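Local structure of putative phosphomannomutase (Thermus thermophilus, 1TUO) at residues L43-T57 with L72-V86. The protein is probably a magnesium-dependent sugar-phosphate mutase of the phosphohexose mutase family, moving a phosphate group between positions on a phosphorylated sugar. Numbering follows the deposited sequence.
Sequences LLERGGGLVVVGHDT and LAGMGLKVVLLKGPV
The imidazole of His-55 lies against the turn at Gly-84 and Pro-85, with the Gly-84 carbonyl oxygen over one ring face, His-55 NE2 to Gly-84 O 3.4 Å, at an angle too poor for a hydrogen bond. With chi1 at 65°, CG sits between the backbone N and carbonyl carbon, folding the ring back over this turn although CB leaves in the other direction. Its rotation is fixed at both nitrogens: ND1 donates to Asp-56 O (2.9 Å), meeting a lone pair in the carbonyl plane, while NE2 shares a hydrogen bond with an in-plane water that also donates to Leu-82 O. A second water joins His-55 N to Leu-82 O and Gly-84 O, bridging the two segments where they spread apart; pairing resumes at Val-86 N to His-55 O. Were His-55 replaced by an alanine, Asp-56 O would probably lose its ND1 donor and the water at NE2 a partner, with a gap left beside Gly-84 and Pro-85.

Upstream, strands 50-55 and 78-82 run parallel, inclined by 21°, and five backbone hydrogen bonds link Gly-49 through Val-53 to Lys-78 through Leu-82. On one face Leu-50 swings CD1 across to Val-80 CG2 (3.7 Å), and Val-52 CG1 meets Leu-82 CG (3.8 Å). On the other, Val-53 CG1 meets Leu-81 CD1, while Val-51 is split: its side chain crosses that of Leu-72 at about a right angle, Val-51 CG1 to Leu-72 CD1 3.9 Å, and CG2 packs on Leu-77 CG. Leu-77 then forks, CD1 onto Gly-48 CA (3.7 Å) and CD2 against Leu-44.

These strands form a beta-alpha-beta crossover through helix 61-75 in the first alpha/beta/alpha domain. Helices 29-45 and 61-75 pack on the Val-51 and Val-53 face, helix 88-97 covers Val-52 and Leu-82, and strand 102-106 continues the sheet beyond strand 50-55.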
ATOM      1  N   LEU A  43      -4.428  12.274  22.246  1.00 17.96           N
ATOM      2  CA  LEU A  43      -5.586  12.899  21.617  1.00 20.09           C
ATOM      3  C   LEU A  43      -6.308  13.877  22.534  1.00 20.36           C
ATOM      4  O   LEU A  43      -6.755  14.934  22.086  1.00 20.41           O
ATOM      5  CB  LEU A  43      -6.580  11.896  21.003  1.00 21.80           C
ATOM      6  CG  LEU A  43      -6.371  11.111  19.706  1.00 24.26           C
ATOM      7  CD1 LEU A  43      -7.467  10.088  19.398  1.00 25.73           C
ATOM      8  CD2 LEU A  43      -6.107  11.863  18.402  1.00 25.45           C
ATOM      9  N   LEU A  44      -6.432  13.529  23.809  1.00 21.36           N
ATOM     10  CA  LEU A  44      -7.111  14.407  24.761  1.00 21.86           C
ATOM     11  C   LEU A  44      -6.347  15.721  24.884  1.00 23.17           C
ATOM     12  O   LEU A  44      -6.948  16.790  25.024  1.00 22.36           O
ATOM     13  CB  LEU A  44      -7.208  13.727  26.130  1.00 21.79           C
ATOM     14  CG  LEU A  44      -8.200  12.565  26.246  1.00 20.60           C
ATOM     15  CD1 LEU A  44      -7.998  11.869  27.579  1.00 22.03           C
ATOM     16  CD2 LEU A  44      -9.628  13.086  26.137  1.00 20.60           C
ATOM     17  N   GLU A  45      -5.023  15.634  24.823  1.00 24.61           N
ATOM     18  CA  GLU A  45      -4.162  16.811  24.927  1.00 27.84           C
ATOM     19  C   GLU A  45      -4.384  17.756  23.749  1.00 27.40           C
ATOM     20  O   GLU A  45      -4.091  18.948  23.834  1.00 27.68           O
ATOM     21  CB  GLU A  45      -2.691  16.370  24.983  1.00 30.77           C
ATOM     22  CG  GLU A  45      -1.680  17.477  25.304  1.00 37.46           C
ATOM     23  CD  GLU A  45      -1.427  18.415  24.136  1.00 40.20           C
ATOM     24  OE1 GLU A  45      -1.121  17.916  23.032  1.00 43.35           O
ATOM     25  OE2 GLU A  45      -1.525  19.649  24.322  1.00 42.25           O
ATOM     26  N   ARG A  46      -4.907  17.224  22.650  1.00 25.43           N
ATOM     27  CA  ARG A  46      -5.155  18.036  21.465  1.00 26.34           C
ATOM     28  C   ARG A  46      -6.627  18.396  21.281  1.00 24.28           C
ATOM     29  O   ARG A  46      -7.023  18.859  20.214  1.00 25.24           O
ATOM     30  CB  ARG A  46      -4.651  17.324  20.209  1.00 29.23           C
ATOM     31  CG  ARG A  46      -3.142  17.201  20.106  1.00 36.16           C
ATOM     32  CD  ARG A  46      -2.762  16.695  18.724  1.00 40.99           C
ATOM     33  NE  ARG A  46      -1.319  16.584  18.544  1.00 45.51           N
ATOM     34  CZ  ARG A  46      -1.220  16.378  17.218  1.00 45.95           C
ATOM     35  NH1 ARG A  46      -2.397  15.959  16.788  1.00 46.70           N
ATOM     36  NH2 ARG A  46      -0.138  16.253  16.442  1.00 48.17           N
ATOM     37  N   GLY A  47      -7.438  18.177  22.310  1.00 23.72           N
ATOM     38  CA  GLY A  47      -8.847  18.518  22.209  1.00 21.40           C
ATOM     39  C   GLY A  47      -9.802  17.346  22.099  1.00 20.58           C
ATOM     40  O   GLY A  47     -11.003  17.539  21.921  1.00 19.87           O
ATOM     41  N   GLY A  48      -9.278  16.128  22.197  1.00 20.51           N
ATOM     42  CA  GLY A  48     -10.141  14.962  22.110  1.00 19.37           C
ATOM     43  C   GLY A  48     -10.802  14.848  20.748  1.00 20.51           C
ATOM     44  O   GLY A  48     -10.223  15.233  19.730  1.00 20.88           O
ATOM     45  N   GLY A  49     -12.020  14.317  20.727  1.00 19.55           N
ATOM     46  CA  GLY A  49     -12.732  14.169  19.474  1.00 19.60           C
ATOM     47  C   GLY A  49     -13.147  12.744  19.173  1.00 18.56           C
ATOM     48  O   GLY A  49     -13.185  11.890  20.056  1.00 18.15           O
ATOM     49  N   LEU A  50     -13.466  12.497  17.910  1.00 18.56           N
ATOM     50  CA  LEU A  50     -13.879  11.179  17.447  1.00 18.66           C
ATOM     51  C   LEU A  50     -12.679  10.386  16.931  1.00 18.44           C
ATOM     52  O   LEU A  50     -11.782  10.937  16.295  1.00 17.30           O
ATOM     53  CB  LEU A  50     -14.890  11.328  16.314  1.00 20.24           C
ATOM     54  CG  LEU A  50     -15.238  10.052  15.550  1.00 21.24           C
ATOM     55  CD1 LEU A  50     -16.019   9.121  16.450  1.00 22.22           C
ATOM     56  CD2 LEU A  50     -16.054  10.415  14.304  1.00 21.55           C
ATOM     57  N   VAL A  51     -12.666   9.091  17.215  1.00 18.49           N
ATOM     58  CA  VAL A  51     -11.584   8.231  16.741  1.00 17.06           C
ATOM     59  C   VAL A  51     -12.241   7.056  16.052  1.00 17.71           C
ATOM     60  O   VAL A  51     -13.196   6.487  16.577  1.00 17.61           O
ATOM     61  CB  VAL A  51     -10.722   7.668  17.894  1.00 17.77           C
ATOM     62  CG1 VAL A  51      -9.621   6.765  17.322  1.00 19.25           C
ATOM     63  CG2 VAL A  51     -10.107   8.805  18.693  1.00 21.01           C
ATOM     64  N   VAL A  52     -11.732   6.702  14.877  1.00 16.26           N
ATOM     65  CA  VAL A  52     -12.264   5.566  14.137  1.00 16.19           C
ATOM     66  C   VAL A  52     -11.256   4.435  14.251  1.00 16.34           C
ATOM     67  O   VAL A  52     -10.059   4.648  14.068  1.00 17.17           O
ATOM     68  CB  VAL A  52     -12.485   5.918  12.656  1.00 16.85           C
ATOM     69  CG1 VAL A  52     -13.169   4.763  11.946  1.00 18.20           C
ATOM     70  CG2 VAL A  52     -13.350   7.176  12.547  1.00 18.21           C
ATOM     71  N   VAL A  53     -11.741   3.244  14.585  1.00 15.93           N
ATOM     72  CA  VAL A  53     -10.874   2.074  14.730  1.00 15.75           C
ATOM     73  C   VAL A  53     -11.284   1.012  13.715  1.00 15.37           C
ATOM     74  O   VAL A  53     -12.469   0.824  13.448  1.00 16.26           O
ATOM     75  CB  VAL A  53     -10.996   1.465  16.149  1.00 15.61           C
ATOM     76  CG1 VAL A  53     -10.115   0.209  16.264  1.00 16.37           C
ATOM     77  CG2 VAL A  53     -10.572   2.491  17.192  1.00 15.34           C
ATOM     78  N   GLY A  54     -10.301   0.323  13.150  1.00 16.24           N
ATOM     79  CA  GLY A  54     -10.602  -0.726  12.195  1.00 16.12           C
ATOM     80  C   GLY A  54      -9.636  -1.878  12.386  1.00 15.56           C
ATOM     81  O   GLY A  54      -8.653  -1.748  13.118  1.00 15.84           O
ATOM     82  N   HIS A  55      -9.913  -3.009  11.741  1.00 15.70           N
ATOM     83  CA  HIS A  55      -9.024  -4.169  11.846  1.00 16.99           C
ATOM     84  C   HIS A  55      -9.071  -4.982  10.558  1.00 16.11           C
ATOM     85  O   HIS A  55     -10.015  -4.850   9.787  1.00 16.03           O
ATOM     86  CB  HIS A  55      -9.453  -5.048  13.019  1.00 15.95           C
ATOM     87  CG  HIS A  55     -10.804  -5.668  12.849  1.00 16.15           C
ATOM     88  ND1 HIS A  55     -11.001  -6.856  12.175  1.00 17.97           N
ATOM     89  CD2 HIS A  55     -12.024  -5.272  13.279  1.00 16.67           C
ATOM     90  CE1 HIS A  55     -12.285  -7.164  12.201  1.00 17.66           C
ATOM     91  NE2 HIS A  55     -12.928  -6.220  12.865  1.00 17.62           N
ATOM     92  N   ASP A  56      -8.053  -5.810  10.321  1.00 14.80           N
ATOM     93  CA  ASP A  56      -8.040  -6.641   9.122  1.00 16.37           C
ATOM     94  C   ASP A  56      -8.470  -8.066   9.475  1.00 16.43           C
ATOM     95  O   ASP A  56      -9.211  -8.253  10.436  1.00 16.92           O
ATOM     96  CB  ASP A  56      -6.670  -6.607   8.428  1.00 16.46           C
ATOM     97  CG  ASP A  56      -5.538  -7.123   9.293  1.00 15.35           C
ATOM     98  OD1 ASP A  56      -4.374  -6.916   8.884  1.00 16.49           O
ATOM     99  OD2 ASP A  56      -5.793  -7.731  10.355  1.00 15.45           O
ATOM    100  N   THR A  57      -8.028  -9.058   8.705  1.00 15.91           N
ATOM    101  CA  THR A  57      -8.440 -10.438   8.973  1.00 16.95           C
ATOM    102  C   THR A  57      -7.465 -11.238   9.820  1.00 18.17           C
ATOM    103  O   THR A  57      -7.664 -12.440  10.021  1.00 18.47           O
ATOM    104  CB  THR A  57      -8.653 -11.228   7.667  1.00 16.07           C
ATOM    105  OG1 THR A  57      -7.392 -11.405   7.010  1.00 17.47           O
ATOM    106  CG2 THR A  57      -9.602 -10.481   6.741  1.00 17.91           C
ATOM    107  N   LEU A  72     -10.289   3.563  24.534  1.00 18.74           N
ATOM    108  CA  LEU A  72     -10.326   4.963  24.134  1.00 19.51           C
ATOM    109  C   LEU A  72     -11.647   5.597  24.564  1.00 20.25           C
ATOM    110  O   LEU A  72     -11.668   6.730  25.037  1.00 19.96           O
ATOM    111  CB  LEU A  72     -10.135   5.091  22.617  1.00 19.34           C
ATOM    112  CG  LEU A  72      -8.756   4.662  22.103  1.00 18.28           C
ATOM    113  CD1 LEU A  72      -8.722   4.780  20.577  1.00 18.23           C
ATOM    114  CD2 LEU A  72      -7.665   5.534  22.740  1.00 17.70           C
ATOM    115  N   ALA A  73     -12.741   4.859  24.410  1.00 19.93           N
ATOM    116  CA  ALA A  73     -14.059   5.357  24.797  1.00 21.92           C
ATOM    117  C   ALA A  73     -14.102   5.618  26.305  1.00 22.72           C
ATOM    118  O   ALA A  73     -14.699   6.599  26.761  1.00 23.00           O
ATOM    119  CB  ALA A  73     -15.139   4.344  24.400  1.00 21.69           C
ATOM    120  N   GLY A  74     -13.469   4.736  27.072  1.00 22.63           N
ATOM    121  CA  GLY A  74     -13.434   4.896  28.516  1.00 24.79           C
ATOM    122  C   GLY A  74     -12.615   6.102  28.953  1.00 24.65           C
ATOM    123  O   GLY A  74     -12.770   6.592  30.073  1.00 25.53           O
ATOM    124  N   MET A  75     -11.739   6.581  28.071  1.00 23.13           N
ATOM    125  CA  MET A  75     -10.906   7.739  28.383  1.00 22.78           C
ATOM    126  C   MET A  75     -11.592   9.054  28.026  1.00 23.11           C
ATOM    127  O   MET A  75     -11.103  10.119  28.381  1.00 24.09           O
ATOM    128  CB  MET A  75      -9.569   7.650  27.645  1.00 21.62           C
ATOM    129  CG  MET A  75      -8.653   6.557  28.166  1.00 22.32           C
ATOM    130  SD  MET A  75      -7.099   6.508  27.271  1.00 23.44           S
ATOM    131  CE  MET A  75      -6.300   8.022  27.878  1.00 23.69           C
ATOM    132  N   GLY A  76     -12.711   8.981  27.309  1.00 24.53           N
ATOM    133  CA  GLY A  76     -13.421  10.199  26.948  1.00 24.46           C
ATOM    134  C   GLY A  76     -13.515  10.505  25.464  1.00 25.26           C
ATOM    135  O   GLY A  76     -14.164  11.476  25.064  1.00 25.84           O
ATOM    136  N   LEU A  77     -12.859   9.702  24.635  1.00 24.10           N
ATOM    137  CA  LEU A  77     -12.924   9.916  23.195  1.00 22.11           C
ATOM    138  C   LEU A  77     -14.211   9.305  22.667  1.00 21.21           C
ATOM    139  O   LEU A  77     -14.707   8.323  23.219  1.00 20.86           O
ATOM    140  CB  LEU A  77     -11.742   9.242  22.482  1.00 21.92           C
ATOM    141  CG  LEU A  77     -10.325   9.795  22.651  1.00 23.39           C
ATOM    142  CD1 LEU A  77     -10.323  11.282  22.320  1.00 22.45           C
ATOM    143  CD2 LEU A  77      -9.833   9.567  24.058  1.00 23.36           C
ATOM    144  N   LYS A  78     -14.776   9.893  21.617  1.00 20.02           N
ATOM    145  CA  LYS A  78     -15.968   9.304  21.023  1.00 21.59           C
ATOM    146  C   LYS A  78     -15.360   8.268  20.086  1.00 20.56           C
ATOM    147  O   LYS A  78     -14.408   8.571  19.376  1.00 21.39           O
ATOM    148  CB  LYS A  78     -16.760  10.333  20.220  1.00 22.59           C
ATOM    149  CG  LYS A  78     -18.056   9.774  19.645  1.00 25.16           C
ATOM    150  CD  LYS A  78     -18.880  10.857  18.969  1.00 26.55           C
ATOM    151  CE  LYS A  78     -20.249  10.331  18.570  1.00 29.81           C
ATOM    152  NZ  LYS A  78     -21.117  11.412  18.023  1.00 30.15           N
ATOM    153  N   VAL A  79     -15.889   7.052  20.077  1.00 19.37           N
ATOM    154  CA  VAL A  79     -15.303   6.026  19.221  1.00 19.16           C
ATOM    155  C   VAL A  79     -16.277   5.335  18.280  1.00 20.56           C
ATOM    156  O   VAL A  79     -17.429   5.082  18.630  1.00 20.40           O
ATOM    157  CB  VAL A  79     -14.623   4.921  20.075  1.00 18.98           C
ATOM    158  CG1 VAL A  79     -14.012   3.856  19.172  1.00 20.37           C
ATOM    159  CG2 VAL A  79     -13.555   5.527  20.970  1.00 19.98           C
ATOM    160  N   VAL A  80     -15.792   5.042  17.077  1.00 19.30           N
ATOM    161  CA  VAL A  80     -16.557   4.317  16.076  1.00 19.65           C
ATOM    162  C   VAL A  80     -15.670   3.172  15.608  1.00 18.77           C
ATOM    163  O   VAL A  80     -14.560   3.396  15.132  1.00 17.47           O
ATOM    164  CB  VAL A  80     -16.906   5.186  14.847  1.00 19.90           C
ATOM    165  CG1 VAL A  80     -17.394   4.296  13.706  1.00 23.78           C
ATOM    166  CG2 VAL A  80     -17.985   6.200  15.212  1.00 22.80           C
ATOM    167  N   LEU A  81     -16.150   1.945  15.776  1.00 18.30           N
ATOM    168  CA  LEU A  81     -15.405   0.775  15.334  1.00 18.13           C
ATOM    169  C   LEU A  81     -16.066   0.343  14.032  1.00 18.11           C
ATOM    170  O   LEU A  81     -17.283   0.193  13.975  1.00 19.01           O
ATOM    171  CB  LEU A  81     -15.508  -0.358  16.362  1.00 17.98           C
ATOM    172  CG  LEU A  81     -14.931  -1.711  15.917  1.00 18.33           C
ATOM    173  CD1 LEU A  81     -13.419  -1.606  15.766  1.00 20.00           C
ATOM    174  CD2 LEU A  81     -15.288  -2.795  16.943  1.00 19.94           C
ATOM    175  N   LEU A  82     -15.272   0.162  12.984  1.00 17.50           N
ATOM    176  CA  LEU A  82     -15.833  -0.253  11.712  1.00 17.45           C
ATOM    177  C   LEU A  82     -16.193  -1.727  11.766  1.00 17.77           C
ATOM    178  O   LEU A  82     -15.438  -2.549  12.290  1.00 17.94           O
ATOM    179  CB  LEU A  82     -14.847   0.019  10.575  1.00 17.06           C
ATOM    180  CG  LEU A  82     -14.496   1.498  10.411  1.00 17.16           C
ATOM    181  CD1 LEU A  82     -13.541   1.673   9.241  1.00 18.21           C
ATOM    182  CD2 LEU A  82     -15.775   2.302  10.176  1.00 18.80           C
ATOM    183  N   LYS A  83     -17.363  -2.042  11.224  1.00 18.90           N
ATOM    184  CA  LYS A  83     -17.890  -3.399  11.206  1.00 21.06           C
ATOM    185  C   LYS A  83     -17.151  -4.378  10.301  1.00 20.97           C
ATOM    186  O   LYS A  83     -17.010  -4.151   9.093  1.00 20.12           O
ATOM    187  CB  LYS A  83     -19.369  -3.372  10.802  1.00 22.40           C
ATOM    188  CG  LYS A  83     -20.032  -4.746  10.803  1.00 27.68           C
ATOM    189  CD  LYS A  83     -21.475  -4.665  10.328  1.00 31.93           C
ATOM    190  CE  LYS A  83     -22.135  -6.038  10.338  1.00 35.12           C
ATOM    191  NZ  LYS A  83     -21.421  -7.004   9.453  1.00 38.27           N
ATOM    192  N   GLY A  84     -16.701  -5.476  10.904  1.00 19.58           N
ATOM    193  CA  GLY A  84     -16.006  -6.513  10.168  1.00 21.17           C
ATOM    194  C   GLY A  84     -14.628  -6.122   9.687  1.00 20.59           C
ATOM    195  O   GLY A  84     -14.192  -4.992   9.902  1.00 20.58           O
ATOM    196  N   PRO A  85     -13.905  -7.050   9.045  1.00 19.31           N
ATOM    197  CA  PRO A  85     -12.568  -6.697   8.561  1.00 18.24           C
ATOM    198  C   PRO A  85     -12.697  -5.650   7.467  1.00 16.19           C
ATOM    199  O   PRO A  85     -13.606  -5.721   6.635  1.00 16.55           O
ATOM    200  CB  PRO A  85     -12.028  -8.021   8.032  1.00 18.75           C
ATOM    201  CG  PRO A  85     -13.272  -8.717   7.535  1.00 20.53           C
ATOM    202  CD  PRO A  85     -14.276  -8.422   8.643  1.00 19.69           C
ATOM    203  N   VAL A  86     -11.797  -4.674   7.472  1.00 16.89           N
ATOM    204  CA  VAL A  86     -11.839  -3.623   6.469  1.00 17.66           C
ATOM    205  C   VAL A  86     -10.463  -3.285   5.902  1.00 16.87           C
ATOM    206  O   VAL A  86      -9.439  -3.468   6.562  1.00 17.54           O
ATOM    207  CB  VAL A  86     -12.415  -2.295   7.053  1.00 18.58           C
ATOM    208  CG1 VAL A  86     -13.845  -2.494   7.535  1.00 20.13           C
ATOM    209  CG2 VAL A  86     -11.532  -1.808   8.194  1.00 19.47           C
TER
HETATM  210  O   HOH W   1     -12.832  -2.975  11.254  1.00 14.52           O
HETATM  211  O   HOH W   2     -15.246  -4.994  13.739  1.00 27.17           O